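Local coordinates for oxalate biosynthetic component 1 (Burkholderia thailandensis, PDB 5IKY), which produces oxalate in quorum sensing-dependent oxalogenesis, combining serine-hydrolase and lyase activities in a single chain, at residues Pro21-Phe26 with Leu242-Gly247; Thr231-Thr236 with Ile248-Asn253; Arg550-Asp555 with Met719-His724; His724-Leu729 with Ile848-Leu853. One frame throughout, in Å; residues are numbered along the deposited sequence.

Overall arrangement
From the N terminus, contact 1 opens in the loop before strand 26-28 and closes 216 residues later on strand 246-248, a long-range closure. Contact 2 is local: it starts on strand 235-237 and ends just beyond strand 246-248. Its segments alternate with those of contact 1, so the two cross at a single hairpin in the beta-keto acid cleavage region. About 68 Å from contact 1, centre to centre, contact 3 brings the start of helix 554-560 back to helix 715-734 within the cap region. Contact 4 follows in series, sharing His724, and carries that same helix onto helix 849-860 of the C-terminal hydrolase region. The centres of contacts 3 and 4 lie about 9 Å apart.

Contact 1 (Pro21-Phe26 with Leu242-Gly247); sequences PLEPKF and LNTPIG
The beta hairpin formed by strands 235-237 and 246-248 offers its second strand and the loop leading into it to the loop 21-26, where Glu23 and Pro24 do most of the touching. Pro24 is the apolar half of the contact. Its ring corner CG lies 3.5 Å from Ile246 CD1, the two side chains crossing at a slant, and 4.0 Å from Leu242 CD1. The neighbouring ring atom, Pro24 CD, approaches Thr244 CB at 3.9 Å, so the proline rests in a bend made by three side chains. Thr244 CG2 also lies 3.7 Å from Leu22 O, a carbonyl that is hydrogen-bonded to Tyr66 OH. Glu23 supplies the polar half. With CG anti to the carbonyl carbon (chi1 -79°) and the chain extended beyond it, the carboxylate runs out to the strand, and Glu23 OE2 accepts a bond of 2.8 Å from Gly247 N. The donor comes from above the carboxylate plane, 47° out of it, and the bond is clearly bent. Beside the contact, the amide of Asn243 is held by Gly65 and Arg155. Such tethering joins two excursions that follow successive strands, 4-9 and 223-226, of a TIM-barrel-like parallel sheet.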
loop_
_atom_site.group_PDB
_atom_site.type_symbol
_atom_site.label_atom_id
_atom_site.label_comp_id
_atom_site.label_asym_id
_atom_site.label_seq_id
_atom_site.Cartn_x
_atom_site.Cartn_y
_atom_site.Cartn_z
ATOM N N PRO A 21 -25.824 -1.018 11.645
ATOM C CA PRO A 21 -26.400 -2.358 11.508
ATOM C C PRO A 21 -26.925 -2.897 12.830
ATOM O O PRO A 21 -27.749 -3.808 12.835
ATOM C CB PRO A 21 -25.220 -3.214 11.023
ATOM C CG PRO A 21 -24.182 -2.269 10.589
ATOM C CD PRO A 21 -24.379 -1.012 11.366
ATOM N N LEU A 22 -26.438 -2.339 13.936
ATOM C CA LEU A 22 -26.789 -2.828 15.263
ATOM C C LEU A 22 -27.900 -2.003 15.910
ATOM O O LEU A 22 -28.145 -2.114 17.110
ATOM C CB LEU A 22 -25.550 -2.842 16.159
ATOM C CG LEU A 22 -24.383 -3.671 15.619
ATOM C CD1 LEU A 22 -23.236 -3.711 16.614
ATOM C CD2 LEU A 22 -24.846 -5.079 15.269
ATOM N N GLU A 23 -28.566 -1.177 15.112
ATOM C CA GLU A 23 -29.746 -0.453 15.568
ATOM C C GLU A 23 -31.001 -1.200 15.149
ATOM O O GLU A 23 -31.025 -1.820 14.085
ATOM C CB GLU A 23 -29.772 0.968 15.002
ATOM C CG GLU A 23 -28.868 1.956 15.712
ATOM C CD GLU A 23 -29.065 3.373 15.217
ATOM O OE1 GLU A 23 -29.981 3.596 14.394
ATOM O OE2 GLU A 23 -28.306 4.266 15.648
ATOM N N PRO A 24 -32.048 -1.154 15.987
ATOM C CA PRO A 24 -33.338 -1.741 15.609
ATOM C C PRO A 24 -33.857 -1.152 14.298
ATOM O O PRO A 24 -33.650 0.031 14.029
ATOM C CB PRO A 24 -34.261 -1.381 16.784
ATOM C CG PRO A 24 -33.454 -0.506 17.703
ATOM C CD PRO A 24 -32.017 -0.749 17.400
ATOM N N LYS A 25 -34.510 -1.981 13.490
ATOM C CA LYS A 25 -34.982 -1.558 12.177
ATOM C C LYS A 25 -36.505 -1.544 12.106
ATOM O O LYS A 25 -37.085 -1.273 11.054
ATOM C CB LYS A 25 -34.404 -2.471 11.095
ATOM C CG LYS A 25 -32.895 -2.372 10.960
ATOM C CD LYS A 25 -32.484 -0.997 10.456
ATOM C CE LYS A 25 -31.192 -0.528 11.106
ATOM N NZ LYS A 25 -30.115 -1.548 11.003
ATOM N N PHE A 26 -37.147 -1.837 13.231
ATOM C CA PHE A 26 -38.602 -1.823 13.303
ATOM C C PHE A 26 -39.076 -1.455 14.701
ATOM O O PHE A 26 -38.577 -1.982 15.694
ATOM C CB PHE A 26 -39.179 -3.183 12.896
ATOM C CG PHE A 26 -40.679 -3.263 13.004
ATOM C CD1 PHE A 26 -41.489 -2.654 12.061
ATOM C CD2 PHE A 26 -41.277 -3.952 14.049
ATOM C CE1 PHE A 26 -42.866 -2.723 12.157
ATOM C CE2 PHE A 26 -42.658 -4.028 14.152
ATOM C CZ PHE A 26 -43.453 -3.413 13.203
ATOM N N LEU A 242 -36.823 -1.042 24.008
ATOM C CA LEU A 242 -35.635 -1.305 23.201
ATOM C C LEU A 242 -34.362 -0.893 23.937
ATOM O O LEU A 242 -34.257 0.231 24.425
ATOM C CB LEU A 242 -35.729 -0.576 21.859
ATOM C CG LEU A 242 -36.803 -1.098 20.902
ATOM C CD1 LEU A 242 -36.878 -0.233 19.655
ATOM C CD2 LEU A 242 -36.531 -2.550 20.535
ATOM N N ASN A 243 -33.397 -1.804 24.017
ATOM C CA ASN A 243 -32.171 -1.535 24.763
ATOM C C ASN A 243 -31.110 -0.825 23.928
ATOM O O ASN A 243 -29.993 -0.602 24.392
ATOM C CB ASN A 243 -31.595 -2.834 25.343
ATOM C CG ASN A 243 -31.241 -3.862 24.279
ATOM O OD1 ASN A 243 -30.955 -3.526 23.127
ATOM N ND2 ASN A 243 -31.246 -5.130 24.670
ATOM N N THR A 244 -31.461 -0.482 22.694
ATOM C CA THR A 244 -30.564 0.273 21.830
ATOM C C THR A 244 -31.287 1.475 21.237
ATOM O O THR A 244 -32.318 1.322 20.581
ATOM C CB THR A 244 -29.999 -0.598 20.692
ATOM O OG1 THR A 244 -29.262 -1.692 21.247
ATOM C CG2 THR A 244 -29.077 0.220 19.804
ATOM N N PRO A 245 -30.747 2.680 21.469
ATOM C CA PRO A 245 -31.379 3.907 20.981
ATOM C C PRO A 245 -31.233 4.082 19.474
ATOM O O PRO A 245 -30.337 3.490 18.872
ATOM C CB PRO A 245 -30.626 5.007 21.731
ATOM C CG PRO A 245 -29.273 4.425 21.967
ATOM C CD PRO A 245 -29.502 2.956 22.208
ATOM N N ILE A 246 -32.106 4.887 18.875
ATOM C CA ILE A 246 -32.030 5.167 17.445
ATOM C C ILE A 246 -31.212 6.425 17.173
ATOM O O ILE A 246 -31.515 7.497 17.696
ATOM C CB ILE A 246 -33.425 5.346 16.825
ATOM C CG1 ILE A 246 -34.340 4.187 17.221
ATOM C CG2 ILE A 246 -33.320 5.467 15.309
ATOM C CD1 ILE A 246 -33.909 2.856 16.659
ATOM N N GLY A 247 -30.175 6.291 16.356
ATOM C CA GLY A 247 -29.341 7.424 16.003
ATOM C C GLY A 247 -30.015 8.319 14.983
ATOM O O GLY A 247 -30.437 7.856 13.921
#

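Contact 2 (Thr231-Thr236 with Ile248-Asn253); sequences TDDQAT and IGSQRN
Ala235 and Ile248 form an antiparallel hydrogen-bonded pair, with Ala235 N giving a bond of 3.0 Å to Ile248 O and Ile248 N one of 2.8 Å to Ala235 O, both nearly straight, while a type I turn from Thr231 to Gln234 leads into the first strand. Both side chains of the pair stand on the same face of the small sheet, where Ala235 CB packs 3.8 Å from Ile248 CG1. Beyond the pair the regular strands end, and from Ser250 on side chains take over. Asp233 turns its carboxylate across the opening, its CG placed between the backbone N and the carbonyl carbon (chi1 66°). Ser250 N donates to Asp233 OD2 at 2.8 Å, on the syn side and 27° out of the carboxylate plane. Ser250 OG is modelled against the same oxygen, at a separation too short to be trusted in detail. Asp233 OD1 takes a bond of 2.7 Å from a water, which in turn accepts one of 2.8 Å from Arg252 N. Next to it, Asp232 OD2 faces the edge of the Arg252 guanidinium, forming a rather long salt bridge of 3.6 Å to NH1, with the two planar groups only 29° apart. Gln251 starts out away from the other segment, and its OE1 accepts a hydrogen bond from Phe18 N. Asn253 OD1 is hydrogen-bonded to ND1 of His227, a magnesium ligand, making Asn253 a second-shell residue. The guanidinium beside Asp232, and the Ser250 N-H and water at Asp233, would each probably favour the carboxylate form.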
loop_
_atom_site.group_PDB
_atom_site.type_symbol
_atom_site.label_atom_id
_atom_site.label_comp_id
_atom_site.label_asym_id
_atom_site.label_seq_id
_atom_site.Cartn_x
_atom_site.Cartn_y
_atom_site.Cartn_z
ATOM N N THR A 231 -21.678 17.114 12.781
ATOM C CA THR A 231 -22.324 16.333 13.831
ATOM C C THR A 231 -23.026 17.233 14.844
ATOM O O THR A 231 -23.291 16.821 15.973
ATOM C CB THR A 231 -21.311 15.444 14.578
ATOM O OG1 THR A 231 -20.288 16.267 15.152
ATOM C CG2 THR A 231 -20.679 14.433 13.634
ATOM N N ASP A 232 -23.328 18.460 14.434
ATOM C CA ASP A 232 -23.902 19.452 15.339
ATOM C C ASP A 232 -25.330 19.109 15.763
ATOM O O ASP A 232 -25.772 19.499 16.844
ATOM C CB ASP A 232 -23.866 20.844 14.697
ATOM C CG ASP A 232 -24.360 20.844 13.260
ATOM O OD1 ASP A 232 -25.036 19.875 12.855
ATOM O OD2 ASP A 232 -24.072 21.818 12.535
ATOM N N ASP A 233 -26.049 18.382 14.914
ATOM C CA ASP A 233 -27.428 18.006 15.217
ATOM C C ASP A 233 -27.550 16.516 15.539
ATOM O O ASP A 233 -28.606 15.913 15.349
ATOM C CB ASP A 233 -28.347 18.367 14.049
ATOM C CG ASP A 233 -28.054 17.556 12.803
ATOM O OD1 ASP A 233 -26.872 17.227 12.565
ATOM O OD2 ASP A 233 -29.009 17.245 12.063
ATOM N N GLN A 234 -26.464 15.934 16.035
ATOM C CA GLN A 234 -26.424 14.512 16.351
ATOM C C GLN A 234 -27.160 14.220 17.654
ATOM O O GLN A 234 -26.922 14.874 18.669
ATOM C CB GLN A 234 -24.975 14.033 16.443
ATOM C CG GLN A 234 -24.775 12.561 16.138
ATOM C CD GLN A 234 -23.312 12.164 16.157
ATOM O OE1 GLN A 234 -22.589 12.458 17.109
ATOM N NE2 GLN A 234 -22.863 11.507 15.094
ATOM N N ALA A 235 -28.051 13.234 17.622
ATOM C CA ALA A 235 -28.825 12.863 18.801
ATOM C C ALA A 235 -29.260 11.401 18.745
ATOM O O ALA A 235 -29.150 10.752 17.706
ATOM C CB ALA A 235 -30.037 13.772 18.944
ATOM N N THR A 236 -29.750 10.887 19.871
ATOM C CA THR A 236 -30.260 9.521 19.935
ATOM C C THR A 236 -31.665 9.484 20.527
ATOM O O THR A 236 -31.952 10.164 21.511
ATOM C CB THR A 236 -29.344 8.602 20.772
ATOM O OG1 THR A 236 -29.075 9.212 22.040
ATOM C CG2 THR A 236 -28.030 8.354 20.048
ATOM N N ILE A 248 -30.126 9.602 15.310
ATOM C CA ILE A 248 -30.710 10.579 14.397
ATOM C C ILE A 248 -29.748 11.740 14.153
ATOM O O ILE A 248 -28.851 12.000 14.955
ATOM C CB ILE A 248 -32.052 11.131 14.929
ATOM C CG1 ILE A 248 -31.853 11.834 16.273
ATOM C CG2 ILE A 248 -33.081 10.018 15.057
ATOM C CD1 ILE A 248 -33.112 12.480 16.803
ATOM N N GLY A 249 -29.946 12.436 13.039
ATOM C CA GLY A 249 -29.071 13.526 12.654
ATOM C C GLY A 249 -29.040 13.666 11.149
ATOM O O GLY A 249 -29.337 12.717 10.424
ATOM N N SER A 250 -28.678 14.852 10.674
ATOM C CA SER A 250 -28.672 15.125 9.242
ATOM C C SER A 250 -27.475 14.496 8.539
ATOM O O SER A 250 -27.545 14.200 7.343
ATOM C CB SER A 250 -28.677 16.633 8.985
ATOM O OG SER A 250 -29.707 17.271 9.720
ATOM N N GLN A 251 -26.389 14.291 9.285
ATOM C CA GLN A 251 -25.110 13.875 8.708
ATOM C C GLN A 251 -24.774 14.786 7.532
ATOM O O GLN A 251 -24.370 14.324 6.465
ATOM C CB GLN A 251 -25.150 12.408 8.268
ATOM C CG GLN A 251 -25.176 11.409 9.418
ATOM C CD GLN A 251 -25.281 9.969 8.945
ATOM O OE1 GLN A 251 -24.609 9.562 7.997
ATOM N NE2 GLN A 251 -26.129 9.189 9.607
ATOM N N ARG A 252 -24.959 16.084 7.746
ATOM C CA ARG A 252 -24.911 17.074 6.676
ATOM C C ARG A 252 -23.518 17.261 6.098
ATOM O O ARG A 252 -22.529 17.307 6.831
ATOM C CB ARG A 252 -25.433 18.420 7.185
ATOM C CG ARG A 252 -25.836 19.381 6.084
ATOM C CD ARG A 252 -26.214 20.742 6.642
ATOM N NE ARG A 252 -25.048 21.494 7.105
ATOM C CZ ARG A 252 -24.689 21.613 8.380
ATOM N NH1 ARG A 252 -25.404 21.028 9.332
ATOM N NH2 ARG A 252 -23.613 22.319 8.704
ATOM N N ASN A 253 -23.451 17.370 4.775
ATOM C CA ASN A 253 -22.204 17.715 4.110
ATOM C C ASN A 253 -21.713 19.058 4.615
ATOM O O ASN A 253 -22.423 20.060 4.537
ATOM C CB ASN A 253 -22.374 17.748 2.594
ATOM C CG ASN A 253 -21.089 18.106 1.875
ATOM O OD1 ASN A 253 -20.136 17.328 1.863
ATOM N ND2 ASN A 253 -21.061 19.285 1.260
HETATM O O HOH W 1 -25.441 17.261 10.253
#

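Contact 3 (Arg550-Asp555 with Met719-His724)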
loop_
_atom_site.group_PDB
_atom_site.type_symbol
_atom_site.label_atom_id
_atom_site.label_comp_id
_atom_site.label_asym_id
_atom_site.label_seq_id
_atom_site.Cartn_x
_atom_site.Cartn_y
_atom_site.Cartn_z
ATOM N N ARG A 550 37.254 5.558 -10.193
ATOM C CA ARG A 550 38.575 5.959 -10.663
ATOM C C ARG A 550 38.525 7.277 -11.428
ATOM O O ARG A 550 39.559 7.904 -11.661
ATOM C CB ARG A 550 39.177 4.866 -11.554
ATOM C CG ARG A 550 39.660 3.636 -10.805
ATOM C CD ARG A 550 40.073 2.520 -11.759
ATOM N NE ARG A 550 38.971 1.605 -12.051
ATOM C CZ ARG A 550 38.311 1.565 -13.205
ATOM N NH1 ARG A 550 38.637 2.393 -14.188
ATOM N NH2 ARG A 550 37.322 0.697 -13.375
ATOM N N LEU A 551 37.324 7.701 -11.809
ATOM C CA LEU A 551 37.173 8.845 -12.704
ATOM C C LEU A 551 36.512 10.058 -12.061
ATOM O O LEU A 551 36.269 11.060 -12.731
ATOM C CB LEU A 551 36.368 8.437 -13.941
ATOM C CG LEU A 551 36.922 7.281 -14.775
ATOM C CD1 LEU A 551 36.119 7.126 -16.059
ATOM C CD2 LEU A 551 38.391 7.504 -15.083
ATOM N N VAL A 552 36.217 9.972 -10.768
ATOM C CA VAL A 552 35.562 11.078 -10.078
ATOM C C VAL A 552 35.876 11.058 -8.579
ATOM O O VAL A 552 36.001 9.993 -7.970
ATOM C CB VAL A 552 34.029 11.049 -10.307
ATOM C CG1 VAL A 552 33.404 9.838 -9.634
ATOM C CG2 VAL A 552 33.381 12.336 -9.820
ATOM N N SER A 553 36.026 12.244 -7.996
ATOM C CA SER A 553 36.362 12.369 -6.582
ATOM C C SER A 553 35.131 12.698 -5.754
ATOM O O SER A 553 34.141 13.214 -6.275
ATOM C CB SER A 553 37.424 13.448 -6.374
ATOM O OG SER A 553 36.882 14.738 -6.598
ATOM N N ALA A 554 35.202 12.405 -4.459
ATOM C CA ALA A 554 34.102 12.698 -3.547
ATOM C C ALA A 554 33.885 14.203 -3.405
ATOM O O ALA A 554 32.749 14.666 -3.285
ATOM C CB ALA A 554 34.360 12.071 -2.195
ATOM N N ASP A 555 34.977 14.962 -3.422
ATOM C CA ASP A 555 34.898 16.416 -3.336
ATOM C C ASP A 555 34.100 17.001 -4.498
ATOM O O ASP A 555 33.305 17.922 -4.313
ATOM C CB ASP A 555 36.299 17.030 -3.305
ATOM C CG ASP A 555 36.973 16.868 -1.957
ATOM O OD1 ASP A 555 36.257 16.647 -0.956
ATOM O OD2 ASP A 555 38.217 16.966 -1.897
ATOM N N MET A 719 23.166 6.431 -7.400
ATOM C CA MET A 719 23.356 5.772 -6.113
ATOM C C MET A 719 24.823 5.402 -5.909
ATOM O O MET A 719 25.351 5.509 -4.802
ATOM C CB MET A 719 22.468 4.529 -6.007
ATOM C CG MET A 719 20.975 4.834 -5.986
ATOM S SD MET A 719 20.432 5.640 -4.465
ATOM C CE MET A 719 20.268 4.233 -3.367
ATOM N N ALA A 720 25.479 4.982 -6.985
ATOM C CA ALA A 720 26.896 4.637 -6.933
ATOM C C ALA A 720 27.738 5.851 -6.550
ATOM O O ALA A 720 28.685 5.743 -5.772
ATOM C CB ALA A 720 27.355 4.073 -8.267
ATOM N N LEU A 721 27.379 7.005 -7.102
ATOM C CA LEU A 721 28.094 8.247 -6.835
ATOM C C LEU A 721 27.846 8.740 -5.414
ATOM O O LEU A 721 28.764 9.212 -4.744
ATOM C CB LEU A 721 27.685 9.325 -7.842
ATOM C CG LEU A 721 28.190 9.107 -9.268
ATOM C CD1 LEU A 721 27.570 10.111 -10.223
ATOM C CD2 LEU A 721 29.702 9.204 -9.295
ATOM N N LEU A 722 26.600 8.631 -4.964
ATOM C CA LEU A 722 26.231 9.058 -3.618
ATOM C C LEU A 722 26.964 8.248 -2.555
ATOM O O LEU A 722 27.488 8.805 -1.591
ATOM C CB LEU A 722 24.720 8.942 -3.414
ATOM C CG LEU A 722 23.871 9.962 -4.169
ATOM C CD1 LEU A 722 22.387 9.704 -3.942
ATOM C CD2 LEU A 722 24.251 11.368 -3.748
ATOM N N TYR A 723 26.999 6.931 -2.733
ATOM C CA TYR A 723 27.697 6.061 -1.791
ATOM C C TYR A 723 29.208 6.224 -1.894
ATOM O O TYR A 723 29.931 5.961 -0.937
ATOM C CB TYR A 723 27.306 4.599 -2.011
ATOM C CG TYR A 723 26.062 4.199 -1.254
ATOM C CD1 TYR A 723 26.042 4.215 0.134
ATOM C CD2 TYR A 723 24.908 3.809 -1.924
ATOM C CE1 TYR A 723 24.910 3.859 0.837
ATOM C CE2 TYR A 723 23.769 3.446 -1.228
ATOM C CZ TYR A 723 23.777 3.471 0.153
ATOM O OH TYR A 723 22.652 3.111 0.857
ATOM N N HIS A 724 29.679 6.656 -3.060
ATOM C CA HIS A 724 31.093 6.956 -3.247
ATOM C C HIS A 724 31.520 8.076 -2.304
ATOM O O HIS A 724 32.507 7.951 -1.580
ATOM C CB HIS A 724 31.372 7.346 -4.699
ATOM C CG HIS A 724 32.823 7.540 -5.011
ATOM N ND1 HIS A 724 33.560 8.594 -4.513
ATOM C CD2 HIS A 724 33.670 6.820 -5.782
ATOM C CE1 HIS A 724 34.802 8.508 -4.958
ATOM N NE2 HIS A 724 34.895 7.442 -5.731
#
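Val552 and Leu721 make the compact apolar part of this contact, their side chains crossing at about a right angle with Val552 CG1 3.8 Å from Leu721 CD2. Ile557, one turn into helix 554-560, touches both of them and the side chain of His724 as well, so the packing continues beyond the two segments. The second close approach belongs to that histidine. Its CG stands anti to the backbone N (chi1 -174°), which swings the imidazole off helix 715-734 toward the incoming chain, and His724 CE1 comes within 3.6 Å of Val552 O and 3.9 Å of Ala554 N. Both backbone atoms lie obliquely to the ring. No hydrogen bond crosses between the segments; they meet through van der Waals contacts. Ala554 CB adds a looser touch, 4.3 Å from His724 ND1. The chain at this point is entering a helix: Ser553 occupies the N-cap position of helix 554-560, and its OG is hydrogen-bonded to Thr556 OG1. The N terminus of helix 554-560, with the residue pair leading into it, packs on the side of helix 715-734 in the cap region. His724 meets the ring of His854, from helix 849-860, edge-to-face. The solvent side is different: Ser553 CB points away from helix 715-734, and Arg550 and Leu551, which precede Val552, stand at the surface, with Arg550 paired to Asp548 in a salt bridge and Leu551 leaning on Pro546.

Contact 4 (His724-Leu729 with Ile848-Leu853); sequences HALREL and IEASML
Arg727 lies over Ala850 where a cap-region helix, 715-734, packs against helix 849-860 of the C-terminal region, assigned to the alpha/beta-hydrolase clan. The two short segments run antiparallel, their axes 160° apart in direction and 8.4 Å from each other, a close approach that the small Ala850 permits. Its CB points toward the other helix and sits 3.7 Å from Arg727 CA, while Leu726 CD2 touches the same methyl from farther off, at 4.3 Å. The arginine then runs past Ser851, whose OG lies 3.5 Å from Arg727 CG, alongside the aliphatic part of the chain. A bend at chi3 (46°) brings the guanidinium back over its own helix, where NH1 is stationed 3.5 Å above one face of the His724 ring, offset toward the rim. NH1 also makes a long salt bridge with Glu728, and Arg727 NH2 has a weak, distant ion pair with Glu845. Ile848 also reaches in, its CD1 3.9 Å from Arg727 O. Ile848 is the N-cap residue of its helix, and its own backbone N donates a bond of 3.2 Å to Ser851 OG.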
loop_
_atom_site.group_PDB
_atom_site.type_symbol
_atom_site.label_atom_id
_atom_site.label_comp_id
_atom_site.label_asym_id
_atom_site.label_seq_id
_atom_site.Cartn_x
_atom_site.Cartn_y
_atom_site.Cartn_z
ATOM N N HIS A 724 29.679 6.656 -3.060
ATOM C CA HIS A 724 31.093 6.956 -3.247
ATOM C C HIS A 724 31.520 8.076 -2.304
ATOM O O HIS A 724 32.507 7.951 -1.580
ATOM C CB HIS A 724 31.372 7.346 -4.699
ATOM C CG HIS A 724 32.823 7.540 -5.011
ATOM N ND1 HIS A 724 33.560 8.594 -4.513
ATOM C CD2 HIS A 724 33.670 6.820 -5.782
ATOM C CE1 HIS A 724 34.802 8.508 -4.958
ATOM N NE2 HIS A 724 34.895 7.442 -5.731
ATOM N N ALA A 725 30.764 9.170 -2.319
ATOM C CA ALA A 725 31.033 10.296 -1.436
ATOM C C ALA A 725 30.785 9.906 0.015
ATOM O O ALA A 725 31.487 10.358 0.921
ATOM C CB ALA A 725 30.174 11.491 -1.821
ATOM N N LEU A 726 29.782 9.059 0.227
ATOM C CA LEU A 726 29.423 8.604 1.563
ATOM C C LEU A 726 30.529 7.724 2.136
ATOM O O LEU A 726 30.805 7.764 3.333
ATOM C CB LEU A 726 28.092 7.847 1.533
ATOM C CG LEU A 726 27.226 7.859 2.795
ATOM C CD1 LEU A 726 25.775 7.583 2.435
ATOM C CD2 LEU A 726 27.714 6.845 3.816
ATOM N N ARG A 727 31.159 6.933 1.273
ATOM C CA ARG A 727 32.270 6.083 1.685
ATOM C C ARG A 727 33.453 6.926 2.144
ATOM O O ARG A 727 34.034 6.677 3.200
ATOM C CB ARG A 727 32.701 5.161 0.542
ATOM C CG ARG A 727 33.917 4.301 0.862
ATOM C CD ARG A 727 34.673 3.920 -0.402
ATOM N NE ARG A 727 34.849 5.071 -1.285
ATOM C CZ ARG A 727 35.728 6.048 -1.081
ATOM N NH1 ARG A 727 35.812 7.056 -1.939
ATOM N NH2 ARG A 727 36.524 6.022 -0.021
ATOM N N GLU A 728 33.799 7.924 1.338
ATOM C CA GLU A 728 34.917 8.816 1.626
ATOM C C GLU A 728 34.757 9.528 2.966
ATOM O O GLU A 728 35.689 9.576 3.769
ATOM C CB GLU A 728 35.067 9.848 0.509
ATOM C CG GLU A 728 36.033 10.978 0.824
ATOM C CD GLU A 728 37.416 10.736 0.263
ATOM O OE1 GLU A 728 37.685 9.604 -0.192
ATOM O OE2 GLU A 728 38.234 11.680 0.271
ATOM N N LEU A 729 33.570 10.079 3.202
ATOM C CA LEU A 729 33.309 10.845 4.415
ATOM C C LEU A 729 33.255 9.961 5.659
ATOM O O LEU A 729 33.642 10.385 6.746
ATOM C CB LEU A 729 32.003 11.630 4.277
ATOM C CG LEU A 729 32.007 12.791 3.280
ATOM C CD1 LEU A 729 30.636 13.436 3.209
ATOM C CD2 LEU A 729 33.062 13.818 3.657
ATOM N N ILE A 848 34.427 -0.739 4.191
ATOM C CA ILE A 848 33.207 -0.571 4.974
ATOM C C ILE A 848 31.967 -0.846 4.132
ATOM O O ILE A 848 32.069 -1.192 2.953
ATOM C CB ILE A 848 33.105 0.843 5.576
ATOM C CG1 ILE A 848 33.245 1.902 4.479
ATOM C CG2 ILE A 848 34.166 1.041 6.648
ATOM C CD1 ILE A 848 33.101 3.321 4.983
ATOM N N GLU A 849 30.799 -0.689 4.745
ATOM C CA GLU A 849 29.533 -1.000 4.090
ATOM C C GLU A 849 29.327 -0.181 2.816
ATOM O O GLU A 849 28.909 -0.716 1.788
ATOM C CB GLU A 849 28.369 -0.771 5.058
ATOM C CG GLU A 849 27.038 -0.513 4.371
ATOM C CD GLU A 849 26.013 0.138 5.284
ATOM O OE1 GLU A 849 26.027 1.382 5.409
ATOM O OE2 GLU A 849 25.189 -0.595 5.870
ATOM N N ALA A 850 29.644 1.109 2.881
ATOM C CA ALA A 850 29.479 1.996 1.734
ATOM C C ALA A 850 30.368 1.578 0.566
ATOM O O ALA A 850 30.028 1.812 -0.594
ATOM C CB ALA A 850 29.770 3.437 2.133
ATOM N N SER A 851 31.507 0.965 0.877
ATOM C CA SER A 851 32.413 0.466 -0.152
ATOM C C SER A 851 31.733 -0.623 -0.975
ATOM O O SER A 851 31.834 -0.645 -2.201
ATOM C CB SER A 851 33.703 -0.076 0.472
ATOM O OG SER A 851 34.269 0.849 1.385
ATOM N N MET A 852 31.039 -1.524 -0.288
ATOM C CA MET A 852 30.362 -2.636 -0.943
ATOM C C MET A 852 29.102 -2.171 -1.664
ATOM O O MET A 852 28.758 -2.687 -2.728
ATOM C CB MET A 852 30.017 -3.725 0.077
ATOM C CG MET A 852 31.216 -4.280 0.847
ATOM S SD MET A 852 32.262 -5.393 -0.116
ATOM C CE MET A 852 33.466 -4.262 -0.811
ATOM N N LEU A 853 28.416 -1.196 -1.077
ATOM C CA LEU A 853 27.213 -0.640 -1.682
ATOM C C LEU A 853 27.546 0.081 -2.983
ATOM O O LEU A 853 26.815 -0.032 -3.967
ATOM C CB LEU A 853 26.511 0.305 -0.705
ATOM C CG LEU A 853 25.766 -0.396 0.434
ATOM C CD1 LEU A 853 25.316 0.586 1.491
ATOM C CD2 LEU A 853 24.576 -1.134 -0.111
#